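Local coordinates for protein 4-hydroxybenzoyl-CoA thioesterase (Staphylococcus aureus, PDB 6FDG) that probably hydrolyses the thioester of an acyl-CoA, with DHNA-CoA of the vitamin K2 pathway as its likely substrate, at residues Glu72-Lys77 / Tyr92-Glu97; Lys66-Pro71 / Leu101-Ser106; Glu81-Leu86 / Ala132-Gln137. All blocks are in the same frame, centred on the assembly; numbering follows the deposited sequence.

Contact 1: residues Glu72-Lys77 / Tyr92-Glu97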
# COMPACT_ATOMS: atom_id res chain seq x y z
N GLU A 72 -8.78 -15.13 4.58
CA GLU A 72 -8.65 -16.23 3.62
C GLU A 72 -7.25 -16.66 3.50
O GLU A 72 -6.33 -15.80 3.33
CB GLU A 72 -9.09 -15.78 2.21
CG GLU A 72 -9.44 -16.83 1.17
CD GLU A 72 -10.91 -17.22 1.12
OE1 GLU A 72 -11.75 -16.57 1.68
OE2 GLU A 72 -11.22 -18.22 0.52
N LYS A 73 -6.98 -17.97 3.42
CA LYS A 73 -5.69 -18.55 3.03
C LYS A 73 -5.83 -19.00 1.62
O LYS A 73 -6.77 -19.76 1.20
CB LYS A 73 -5.47 -19.81 3.86
CG LYS A 73 -5.47 -19.36 5.27
CD LYS A 73 -5.32 -20.48 6.29
CE LYS A 73 -3.92 -20.48 6.85
NZ LYS A 73 -3.88 -19.66 8.07
N VAL A 74 -5.05 -18.46 0.70
CA VAL A 74 -5.09 -18.81 -0.71
C VAL A 74 -3.85 -19.55 -1.18
O VAL A 74 -2.80 -19.51 -0.50
CB VAL A 74 -5.31 -17.55 -1.59
CG1 VAL A 74 -6.52 -16.75 -1.25
CG2 VAL A 74 -4.06 -16.64 -1.61
N LYS A 75 -3.95 -20.23 -2.33
CA LYS A 75 -2.81 -20.88 -2.92
C LYS A 75 -2.65 -20.33 -4.30
O LYS A 75 -3.59 -20.17 -5.07
CB LYS A 75 -3.04 -22.41 -3.01
CG LYS A 75 -3.12 -23.04 -1.60
CD LYS A 75 -3.45 -24.53 -1.59
CE LYS A 75 -3.73 -24.88 -0.12
NZ LYS A 75 -2.63 -24.40 0.82
N VAL A 76 -1.42 -19.90 -4.62
CA VAL A 76 -1.07 -19.29 -5.90
C VAL A 76 -0.23 -20.27 -6.71
O VAL A 76 0.82 -20.65 -6.19
CB VAL A 76 -0.37 -17.93 -5.79
CG1 VAL A 76 -0.22 -17.38 -7.18
CG2 VAL A 76 -1.11 -17.02 -4.85
N LYS A 77 -0.66 -20.68 -7.85
CA LYS A 77 0.04 -21.58 -8.78
C LYS A 77 0.74 -20.66 -9.78
O LYS A 77 0.07 -19.85 -10.42
CB LYS A 77 -0.92 -22.55 -9.46
CG LYS A 77 -0.26 -23.47 -10.46
CD LYS A 77 -1.33 -24.45 -11.01
CE LYS A 77 -0.73 -25.49 -11.91
NZ LYS A 77 -1.82 -26.40 -12.43
N TYR A 92 -0.29 -17.11 -13.61
CA TYR A 92 -0.73 -17.43 -12.27
C TYR A 92 -2.19 -17.85 -12.20
O TYR A 92 -3.05 -17.39 -12.99
CB TYR A 92 -0.69 -16.19 -11.35
CG TYR A 92 0.66 -15.46 -11.43
CD1 TYR A 92 0.83 -14.45 -12.42
CD2 TYR A 92 1.66 -15.70 -10.55
CE1 TYR A 92 2.06 -13.80 -12.56
CE2 TYR A 92 2.90 -15.01 -10.66
CZ TYR A 92 3.04 -14.04 -11.63
OH TYR A 92 4.27 -13.31 -11.71
N GLU A 93 -2.47 -18.69 -11.24
CA GLU A 93 -3.88 -19.03 -10.83
C GLU A 93 -3.94 -18.92 -9.34
O GLU A 93 -3.06 -19.42 -8.64
CB GLU A 93 -4.25 -20.49 -11.25
CG GLU A 93 -4.35 -20.67 -12.71
CD GLU A 93 -4.58 -22.13 -13.18
OE1 GLU A 93 -4.28 -23.02 -12.42
OE2 GLU A 93 -4.92 -22.21 -14.35
N ILE A 94 -4.99 -18.29 -8.81
CA ILE A 94 -5.19 -18.20 -7.37
C ILE A 94 -6.44 -18.99 -6.97
O ILE A 94 -7.53 -18.79 -7.57
CB ILE A 94 -5.39 -16.79 -6.87
CG1 ILE A 94 -4.18 -15.89 -7.30
CG2 ILE A 94 -5.60 -16.77 -5.38
CD1 ILE A 94 -4.29 -14.48 -6.81
N PHE A 95 -6.23 -19.94 -6.05
CA PHE A 95 -7.36 -20.75 -5.50
C PHE A 95 -7.62 -20.28 -4.14
O PHE A 95 -6.77 -20.05 -3.27
CB PHE A 95 -6.93 -22.23 -5.55
CG PHE A 95 -6.65 -22.75 -6.93
CD1 PHE A 95 -7.68 -23.29 -7.75
CD2 PHE A 95 -5.36 -22.67 -7.48
CE1 PHE A 95 -7.46 -23.71 -9.07
CE2 PHE A 95 -5.15 -23.10 -8.79
CZ PHE A 95 -6.16 -23.61 -9.58
N ASN A 96 -8.95 -20.22 -3.84
CA ASN A 96 -9.39 -19.88 -2.51
C ASN A 96 -9.35 -21.09 -1.58
O ASN A 96 -9.03 -22.17 -1.99
CB ASN A 96 -10.69 -19.08 -2.57
CG ASN A 96 -11.94 -19.92 -2.83
OD1 ASN A 96 -11.82 -21.16 -2.88
ND2 ASN A 96 -12.99 -19.28 -3.23
N GLU A 97 -9.81 -20.88 -0.33
CA GLU A 97 -9.72 -21.93 0.71
C GLU A 97 -10.66 -23.13 0.40
O GLU A 97 -10.42 -24.34 0.78
CB GLU A 97 -10.14 -21.26 2.05
CG GLU A 97 -9.12 -21.38 3.07
CD GLU A 97 -9.56 -20.75 4.36
OE1 GLU A 97 -10.32 -21.36 5.15
OE2 GLU A 97 -9.11 -19.63 4.64
O HOH W 1 -3.37 -24.73 -14.65
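K75 and F95 face each other where strand 73-83 runs antiparallel to strand 88-95, the two arms of a beta hairpin in the curled sheet of the hotdog fold. They form a hydrogen-bonded pair, V76 with I94 a non-hydrogen-bonded one, and K77 with E93 a second hydrogen-bonded one. At each hydrogen-bonded pair the backbones exchange bonds in both directions, F95 N lying 2.8 Å from K75 O, and CA-H...O contacts from I94, V76 and Y92 fill in between.

Beyond K75-F95, at the open end of the hairpin, two carboxylates take over from the backbone carbonyls. E72 OE2 accepts from E97 N at 3.1 Å in an almost straight bond (174°). The return bond joins K73 N to the anti lone pair of E97 OE2 at 3.0 Å. With CG opposite its backbone N (chi1 -161°) and a bend at chi2, E72 brings its carboxylate over to N96 CB and the N-H of E97. The two OE2 atoms of E72 and E97 stand 4.8 Å apart, a like-charge proximity that the two N-H donors probably ease.

Apolar contacts gather on the face of V76 and I94, which turns to helix 26-41. V76 CG2 and I94 CG1 run alongside each other at 4.1 Å, and V74 CB meets I94 CG2 at 3.9 Å. W29, A33, Y26 and F30 of the helix lie against these residues, so the hairpin helps wrap the sheet around it.

On the face of K75 and F95, K75 turns to a salt bridge with E7, while K77, fully extended, lies beside E93 and also makes a cation-pi contact with Y3. K77 NZ and E93 OE1 are too far apart for a salt bridge; a water accepts from K77 NZ at 3.2 Å and donates weakly to E93 OE1.

Contact 2: residues Lys66-Pro71 / Leu101-Ser106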
# COMPACT_ATOMS: atom_id res chain seq x y z
N LYS A 66 -13.68 -14.54 -8.98
CA LYS A 66 -14.41 -14.51 -7.73
C LYS A 66 -13.77 -13.52 -6.84
O LYS A 66 -12.52 -13.51 -6.71
CB LYS A 66 -14.40 -15.91 -7.01
CG LYS A 66 -15.06 -17.01 -7.78
CD LYS A 66 -15.16 -18.24 -6.88
CE LYS A 66 -16.48 -18.99 -7.01
NZ LYS A 66 -16.42 -19.82 -8.23
N SER A 67 -14.51 -12.73 -6.08
CA SER A 67 -13.96 -11.96 -4.98
C SER A 67 -13.29 -12.79 -3.93
O SER A 67 -13.73 -14.01 -3.68
CB SER A 67 -14.99 -10.93 -4.40
OG SER A 67 -15.25 -9.95 -5.37
N ILE A 68 -12.26 -12.35 -3.27
CA ILE A 68 -11.62 -12.97 -2.12
C ILE A 68 -12.00 -12.15 -0.90
O ILE A 68 -11.68 -10.92 -0.80
CB ILE A 68 -10.08 -13.18 -2.33
CG1 ILE A 68 -9.87 -14.05 -3.59
CG2 ILE A 68 -9.39 -13.73 -1.15
CD1 ILE A 68 -8.43 -14.23 -4.02
N PHE A 69 -12.87 -12.76 -0.03
CA PHE A 69 -13.32 -12.09 1.19
C PHE A 69 -12.37 -12.43 2.29
O PHE A 69 -11.98 -13.57 2.51
CB PHE A 69 -14.69 -12.55 1.55
CG PHE A 69 -15.80 -12.06 0.58
CD1 PHE A 69 -16.07 -12.80 -0.53
CD2 PHE A 69 -16.50 -10.91 0.86
CE1 PHE A 69 -17.05 -12.39 -1.43
CE2 PHE A 69 -17.54 -10.47 -0.00
CZ PHE A 69 -17.76 -11.22 -1.16
N TYR A 70 -11.87 -11.43 3.00
CA TYR A 70 -11.01 -11.60 4.13
C TYR A 70 -11.89 -12.20 5.42
O TYR A 70 -13.04 -11.80 5.56
CB TYR A 70 -10.54 -10.20 4.53
CG TYR A 70 -9.79 -10.23 5.82
CD1 TYR A 70 -8.46 -10.52 5.89
CD2 TYR A 70 -10.49 -10.12 7.07
CE1 TYR A 70 -7.81 -10.67 7.08
CE2 TYR A 70 -9.82 -10.22 8.26
CZ TYR A 70 -8.41 -10.41 8.20
OH TYR A 70 -7.80 -10.56 9.39
N PRO A 71 -11.30 -13.01 6.22
CA PRO A 71 -10.03 -13.65 6.18
C PRO A 71 -9.97 -14.76 5.05
O PRO A 71 -11.03 -15.34 4.67
CB PRO A 71 -9.81 -14.21 7.55
CG PRO A 71 -11.18 -14.57 7.94
CD PRO A 71 -12.11 -13.54 7.35
N LEU A 101 -11.18 -21.71 -8.26
CA LEU A 101 -10.35 -20.72 -9.05
C LEU A 101 -10.90 -19.30 -8.92
O LEU A 101 -12.07 -19.04 -9.34
CB LEU A 101 -10.31 -21.14 -10.45
CG LEU A 101 -9.39 -20.20 -11.36
CD1 LEU A 101 -7.98 -20.27 -10.93
CD2 LEU A 101 -9.66 -20.52 -12.80
N ALA A 102 -10.19 -18.46 -8.15
CA ALA A 102 -10.63 -17.09 -7.87
C ALA A 102 -10.12 -16.06 -8.91
O ALA A 102 -10.70 -15.03 -9.13
CB ALA A 102 -10.32 -16.68 -6.52
N THR A 103 -8.91 -16.32 -9.42
CA THR A 103 -8.18 -15.33 -10.22
C THR A 103 -7.17 -15.97 -11.12
O THR A 103 -6.58 -16.99 -10.74
CB THR A 103 -7.34 -14.41 -9.19
OG1 THR A 103 -7.92 -14.34 -7.95
CG2 THR A 103 -7.01 -13.13 -9.82
N THR A 104 -6.96 -15.40 -12.28
CA THR A 104 -5.87 -15.75 -13.17
C THR A 104 -5.14 -14.50 -13.53
O THR A 104 -5.63 -13.36 -13.28
CB THR A 104 -6.31 -16.45 -14.44
OG1 THR A 104 -7.16 -15.63 -15.21
CG2 THR A 104 -7.10 -17.73 -14.07
N GLY A 105 -3.89 -14.60 -14.02
CA GLY A 105 -3.24 -13.36 -14.52
C GLY A 105 -1.90 -13.69 -15.05
O GLY A 105 -1.49 -14.92 -15.19
N SER A 106 -1.14 -12.67 -15.41
CA SER A 106 0.17 -12.83 -15.97
C SER A 106 1.00 -11.60 -15.72
O SER A 106 0.48 -10.48 -15.50
CB SER A 106 0.16 -13.11 -17.45
OG SER A 106 -0.45 -12.09 -18.19
O HOH W 2 -10.00 -12.54 -7.44
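A classic beta bulge, A102 and T103 set together against I94 of the neighbouring strand, receives K66 and I68 from the loop that follows strand 57-64. A single direct hydrogen bond joins the two segments: K66 N donates to A102 O at 3.0 Å, fairly straight at hydrogen (160°) but with the donor tilted 25° out of the carbonyl plane. Beyond this bond the loop leaves the strand. K66 O sits 3.4 Å from A102 O, and since both atoms are acceptors they cannot bond to each other. A water donates to K66 O at 2.8 Å and is also hydrogen-bonded to T103 OG1, 2.8 Å away, so the hydroxyl of the bulge is tied to the loop through solvent.

Strand 101-113 is a long strand of the hotdog sheet, and the bulge lies near its start, where A102 has a nearly helical backbone conformation. A102 CB meets I68 CG1 at 4.0 Å. I68 places CG1 opposite its carbonyl carbon (chi1 -58°) and then runs straight on, so that CD1 ends 4.0 Å from T103 OG1, the two side chains crossing at about a right angle. The same isoleucine packs on I94 and on Y26 and W29 of helix 26-41, which buries it between sheet and helix.

K66 keeps to the outer side. Its CB lies beside A102 CB, and its CG passes 3.9 Å from L101 O before the chain bends at its last two torsions. Farther along the loop, F69 meets the ring of F117 of a second subunit, while Y70 and P71, joined by a cis peptide bond, pack on L35 and A46 of a third subunit.

Contact 3: residues Glu81-Leu86 / Ala132-Gln137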
# COMPACT_ATOMS: atom_id res chain seq x y z
N GLU A 81 5.12 -19.21 -18.72
CA GLU A 81 4.47 -19.52 -19.99
C GLU A 81 5.42 -19.37 -21.11
O GLU A 81 5.36 -20.13 -22.09
CB GLU A 81 3.27 -18.61 -20.13
CG GLU A 81 2.41 -18.87 -21.37
CD GLU A 81 1.80 -20.22 -21.44
OE1 GLU A 81 1.59 -20.95 -20.39
OE2 GLU A 81 1.31 -20.53 -22.58
N LYS A 82 6.28 -18.35 -21.07
CA LYS A 82 7.22 -18.09 -22.17
C LYS A 82 8.54 -17.58 -21.58
O LYS A 82 8.54 -16.61 -20.81
CB LYS A 82 6.70 -17.04 -23.13
CG LYS A 82 5.25 -17.22 -23.68
CD LYS A 82 4.55 -15.94 -24.16
CE LYS A 82 3.28 -16.31 -24.94
NZ LYS A 82 3.20 -15.54 -26.23
N TYR A 83 9.67 -18.17 -21.95
CA TYR A 83 10.97 -17.70 -21.58
C TYR A 83 11.76 -17.33 -22.77
O TYR A 83 11.83 -18.15 -23.75
CB TYR A 83 11.73 -18.77 -20.77
CG TYR A 83 13.17 -18.43 -20.65
CD1 TYR A 83 13.57 -17.37 -19.81
CD2 TYR A 83 14.20 -19.09 -21.33
CE1 TYR A 83 14.88 -16.99 -19.72
CE2 TYR A 83 15.53 -18.69 -21.23
CZ TYR A 83 15.85 -17.64 -20.44
OH TYR A 83 17.13 -17.18 -20.27
N SER A 84 12.40 -16.19 -22.81
CA SER A 84 13.45 -15.87 -23.76
C SER A 84 14.52 -15.15 -22.93
O SER A 84 14.33 -14.73 -21.79
CB SER A 84 13.02 -15.00 -24.87
OG SER A 84 12.87 -13.65 -24.51
N ARG A 85 15.73 -15.04 -23.54
CA ARG A 85 16.83 -14.40 -22.78
C ARG A 85 16.55 -12.90 -22.53
O ARG A 85 17.21 -12.36 -21.62
CB ARG A 85 18.09 -14.46 -23.65
CG ARG A 85 18.53 -15.83 -24.16
CD ARG A 85 19.27 -15.79 -25.53
NE ARG A 85 19.95 -16.94 -25.90
CZ ARG A 85 19.43 -18.00 -26.52
NH1 ARG A 85 18.16 -18.08 -26.85
NH2 ARG A 85 20.22 -19.03 -26.74
N LEU A 86 15.62 -12.26 -23.19
CA LEU A 86 15.29 -10.91 -22.96
C LEU A 86 14.02 -10.68 -22.10
O LEU A 86 13.91 -9.56 -21.53
CB LEU A 86 15.15 -10.17 -24.25
CG LEU A 86 16.55 -9.90 -24.97
CD1 LEU A 86 16.28 -9.31 -26.33
CD2 LEU A 86 17.44 -9.00 -24.21
N ALA A 132 18.70 -23.05 -16.45
CA ALA A 132 17.51 -23.60 -15.72
C ALA A 132 16.20 -23.21 -16.41
O ALA A 132 15.36 -24.09 -16.72
CB ALA A 132 17.53 -23.23 -14.33
N TYR A 133 16.12 -21.92 -16.84
CA TYR A 133 14.90 -21.51 -17.52
C TYR A 133 14.69 -22.15 -18.85
O TYR A 133 13.60 -22.41 -19.32
CB TYR A 133 14.83 -19.92 -17.60
CG TYR A 133 14.29 -19.26 -16.33
CD1 TYR A 133 14.93 -19.27 -15.16
CD2 TYR A 133 13.07 -18.64 -16.38
CE1 TYR A 133 14.42 -18.67 -14.01
CE2 TYR A 133 12.55 -18.00 -15.24
CZ TYR A 133 13.16 -18.09 -14.10
OH TYR A 133 12.67 -17.50 -12.92
N SER A 134 15.80 -22.36 -19.59
CA SER A 134 15.77 -22.96 -20.88
C SER A 134 15.38 -24.48 -20.72
O SER A 134 14.57 -24.93 -21.55
CB SER A 134 17.15 -22.92 -21.60
OG SER A 134 17.41 -21.58 -21.99
N LYS A 135 15.87 -25.12 -19.75
CA LYS A 135 15.50 -26.52 -19.48
C LYS A 135 14.00 -26.61 -19.17
O LYS A 135 13.29 -27.42 -19.73
CB LYS A 135 16.28 -27.08 -18.35
CG LYS A 135 15.89 -28.48 -17.81
CD LYS A 135 16.82 -28.95 -16.69
CE LYS A 135 16.49 -30.36 -16.18
NZ LYS A 135 16.32 -31.31 -17.34
N VAL A 136 13.53 -25.69 -18.27
CA VAL A 136 12.09 -25.65 -17.95
C VAL A 136 11.28 -25.42 -19.13
O VAL A 136 10.22 -26.02 -19.32
CB VAL A 136 11.85 -24.64 -16.76
CG1 VAL A 136 10.36 -24.39 -16.63
CG2 VAL A 136 12.41 -25.16 -15.47
N GLN A 137 11.65 -24.47 -20.00
CA GLN A 137 10.89 -24.17 -21.16
C GLN A 137 10.70 -25.44 -22.10
O GLN A 137 9.62 -25.70 -22.62
CB GLN A 137 11.49 -23.02 -22.06
CG GLN A 137 10.70 -22.66 -23.29
CD GLN A 137 9.36 -22.16 -22.90
OE1 GLN A 137 9.24 -21.07 -22.31
NE2 GLN A 137 8.32 -22.91 -23.16
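Y83, at the end of strand 73-83, lays its ring on helix 127-141 against Y133, S134 and Q137. Its CB starts 3.7 Å from Q137 OE1, the oxygen that also accepts from Y83 N at 3.0 Å in a bent bond (139°). Q137 reaches this N-H because its chain bends at chi2 (62°), turning the amide back to the strand.

From CG onward the ring spreads over Y133 CB, which sits 3.5 Å from the ring centroid and only 7° off its normal, a CH-pi contact. Along one side, CD1 comes within 3.7 Å of Y133 CD2. On the other, CD2 passes near Y133 O, and CE2 lies 3.5 Å from S134 OG. R85 N approaches the opposite face, toward the rim. At the tip, Y83 OH is hydrogen-bonded to H130 ND1, one turn earlier in the same helix.

The Y133 ring leads away to helix 26-41, its hydroxyl bonded to Y90 OH, and the two aromatic planes meet only obliquely. S134 OG is already bonded to H130 O, so it borders the ring as a packing neighbour. The strand end is thus probably held to the helix in large part by dispersion across one ring face, while the bond from Y83 N to Q137 OE1 fixes the backbone at the base of the side chain, and the hydroxyl bond to H130 probably limits how far the ring can shift.

Followed from the N terminus, the chain enters contact 2 at 66-71, contact 1 at 72-77 and contact 3 at 81-86. After the turn of the hairpin, 92-97 comes back to close contact 1, and 101-106 then closes contact 2 around it. Contact 3 closes last, at 132-137, and so crosses both. Contacts 1 and 2 touch through neighbouring strands, I94 bonding to the backbone of A102 and T103, and together tie the hairpin and the preceding loop to strand 101-113. Contact 3 uses the far end of strand 73-83, about 24 Å from contact 1 between centres, and joins the sheet to helix 127-141 on the opposite side of the chain's centre.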